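Long-range contact in tricorn protease (Thermoplasma acidophilum, PDB 1K32), which degrades peptides as a serine protease, probably trimming fragments released by the proteasome, with beta-propellers thought to gate substrate entry: residues T245-R250 with E690-L695. Residues are numbered along the deposited sequence; the frame is centred on the assembly and turned at random.
Sequences TDYYPR and EKYRNL
The phenolic end of Tyr247 overlaps the chain of Lys691 and the tip of Leu695, where helix 678-693 and the residues after it, part of the helical C1 domain, meet a blade of the six-bladed beta-propeller. Tyr247 sits in the loop that leads into strand 249-254, the first strand of its four-stranded antiparallel blade. With CG anti to the carbonyl carbon (chi1 -54°), the ring reaches across to the helix, and its OH donates to the backbone O of Lys691 over 2.8 Å. That bond lies at the ring's edge, in the ring plane, while the hydroxyl stands 22° out of the carbonyl plane.

The ring and the Lys691 chain slide past each other in opposite directions, bringing Tyr247 CE2 to 3.4 Å from Lys691 CG. Leu695 comes from the opposite direction to the ring, its CD1 3.7 Å from Tyr247 CE2. Tyr247 also turns its edge toward the face of Tyr692 in an offset edge-to-face pair, planes at 73°. A leucine here would probably leave the carbonyl of Lys691 without this donor and open a gap beside Leu695.

Lys691 answers in the other direction: its chain bends at chi3, and NZ makes a weak hydrogen bond to Asp246 O. The carboxylate of Asp246 is engaged by others: OD1 in a salt bridge with Lys263, OD2 by the N-H of Tyr247. Tyr692 packs on helix 702-714, and its OH hydrogen-bonds to Glu715. The same hydroxyl accepts from a water 2.8 Å from Tyr692 OH, which in turn takes the backbone N-H of Tyr248.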
# COMPACT_ATOMS: atom_id res chain seq x y z
N THR A 245 22.32 -44.76 63.42
CA THR A 245 21.56 -43.63 63.93
C THR A 245 21.90 -42.34 63.18
O THR A 245 21.19 -41.34 63.30
CB THR A 245 21.80 -43.38 65.44
OG1 THR A 245 23.19 -43.15 65.66
CG2 THR A 245 21.35 -44.58 66.27
N ASP A 246 22.98 -42.35 62.40
CA ASP A 246 23.39 -41.15 61.67
C ASP A 246 22.67 -40.93 60.33
O ASP A 246 21.99 -39.91 60.16
CB ASP A 246 24.91 -41.13 61.45
CG ASP A 246 25.45 -42.39 60.77
OD1 ASP A 246 26.68 -42.44 60.58
OD2 ASP A 246 24.67 -43.31 60.43
N TYR A 247 22.83 -41.86 59.39
CA TYR A 247 22.16 -41.77 58.09
C TYR A 247 21.64 -43.14 57.69
O TYR A 247 22.19 -44.16 58.10
CB TYR A 247 23.12 -41.26 57.01
CG TYR A 247 23.80 -39.95 57.33
CD1 TYR A 247 25.05 -39.92 57.95
CD2 TYR A 247 23.20 -38.74 57.00
CE1 TYR A 247 25.69 -38.70 58.23
CE2 TYR A 247 23.83 -37.51 57.28
CZ TYR A 247 25.07 -37.51 57.89
OH TYR A 247 25.71 -36.31 58.13
N TYR A 248 20.57 -43.16 56.91
CA TYR A 248 19.96 -44.40 56.45
C TYR A 248 20.87 -45.14 55.48
O TYR A 248 21.53 -44.52 54.64
CB TYR A 248 18.64 -44.13 55.72
CG TYR A 248 17.42 -43.93 56.59
CD1 TYR A 248 17.44 -43.05 57.67
CD2 TYR A 248 16.24 -44.62 56.31
CE1 TYR A 248 16.30 -42.86 58.45
CE2 TYR A 248 15.10 -44.43 57.08
CZ TYR A 248 15.14 -43.55 58.15
OH TYR A 248 14.00 -43.37 58.91
N PRO A 249 20.94 -46.48 55.59
CA PRO A 249 21.77 -47.28 54.70
C PRO A 249 21.01 -47.38 53.36
O PRO A 249 19.78 -47.32 53.34
CB PRO A 249 21.86 -48.62 55.42
CG PRO A 249 20.48 -48.74 56.04
CD PRO A 249 20.28 -47.33 56.60
N ARG A 250 21.74 -47.52 52.26
CA ARG A 250 21.08 -47.59 50.96
C ARG A 250 21.81 -48.46 49.96
O ARG A 250 23.03 -48.65 50.04
CB ARG A 250 21.01 -46.20 50.30
CG ARG A 250 20.30 -45.10 51.05
CD ARG A 250 18.81 -45.36 51.14
NE ARG A 250 18.19 -44.32 51.95
CZ ARG A 250 16.94 -44.36 52.39
NH1 ARG A 250 16.48 -43.36 53.12
NH2 ARG A 250 16.16 -45.39 52.09
N GLU A 690 21.32 -29.91 60.64
CA GLU A 690 22.78 -30.09 60.61
C GLU A 690 23.24 -31.35 59.89
O GLU A 690 24.13 -31.32 59.06
CB GLU A 690 23.36 -30.10 62.04
CG GLU A 690 24.89 -30.16 62.05
CD GLU A 690 25.47 -30.44 63.42
OE1 GLU A 690 26.71 -30.59 63.52
OE2 GLU A 690 24.69 -30.52 64.40
N LYS A 691 22.63 -32.47 60.25
CA LYS A 691 22.95 -33.76 59.66
C LYS A 691 23.08 -33.69 58.14
O LYS A 691 24.06 -34.17 57.56
CB LYS A 691 21.86 -34.74 60.10
CG LYS A 691 21.58 -35.93 59.25
CD LYS A 691 20.49 -36.78 59.91
CE LYS A 691 20.95 -37.23 61.31
NZ LYS A 691 20.09 -38.26 61.93
N TYR A 692 22.11 -33.08 57.47
CA TYR A 692 22.20 -32.99 56.02
C TYR A 692 23.00 -31.80 55.54
O TYR A 692 23.62 -31.85 54.48
CB TYR A 692 20.79 -33.01 55.42
CG TYR A 692 20.13 -34.33 55.73
CD1 TYR A 692 19.17 -34.44 56.73
CD2 TYR A 692 20.54 -35.49 55.06
CE1 TYR A 692 18.63 -35.68 57.06
CE2 TYR A 692 20.01 -36.72 55.38
CZ TYR A 692 19.06 -36.82 56.38
OH TYR A 692 18.54 -38.05 56.69
N ARG A 693 23.02 -30.73 56.33
CA ARG A 693 23.81 -29.56 55.96
C ARG A 693 25.29 -29.98 55.92
O ARG A 693 26.07 -29.43 55.15
CB ARG A 693 23.59 -28.44 56.98
CG ARG A 693 24.32 -27.14 56.65
CD ARG A 693 25.64 -27.06 57.39
NE ARG A 693 26.36 -25.82 57.11
CZ ARG A 693 27.13 -25.62 56.04
NH1 ARG A 693 27.74 -24.46 55.87
NH2 ARG A 693 27.31 -26.60 55.16
N ASN A 694 25.67 -30.97 56.72
CA ASN A 694 27.07 -31.41 56.73
C ASN A 694 27.49 -32.17 55.48
O ASN A 694 28.68 -32.28 55.17
CB ASN A 694 27.37 -32.27 57.97
CG ASN A 694 27.41 -31.46 59.25
OD1 ASN A 694 27.71 -30.26 59.23
ND2 ASN A 694 27.13 -32.10 60.37
N LEU A 695 26.52 -32.72 54.76
CA LEU A 695 26.83 -33.45 53.54
C LEU A 695 26.93 -32.52 52.34
O LEU A 695 27.46 -32.89 51.30
CB LEU A 695 25.76 -34.49 53.25
CG LEU A 695 25.56 -35.58 54.29
CD1 LEU A 695 24.43 -36.48 53.82
CD2 LEU A 695 26.88 -36.37 54.49
O HOH W 1 19.88 -40.28 55.53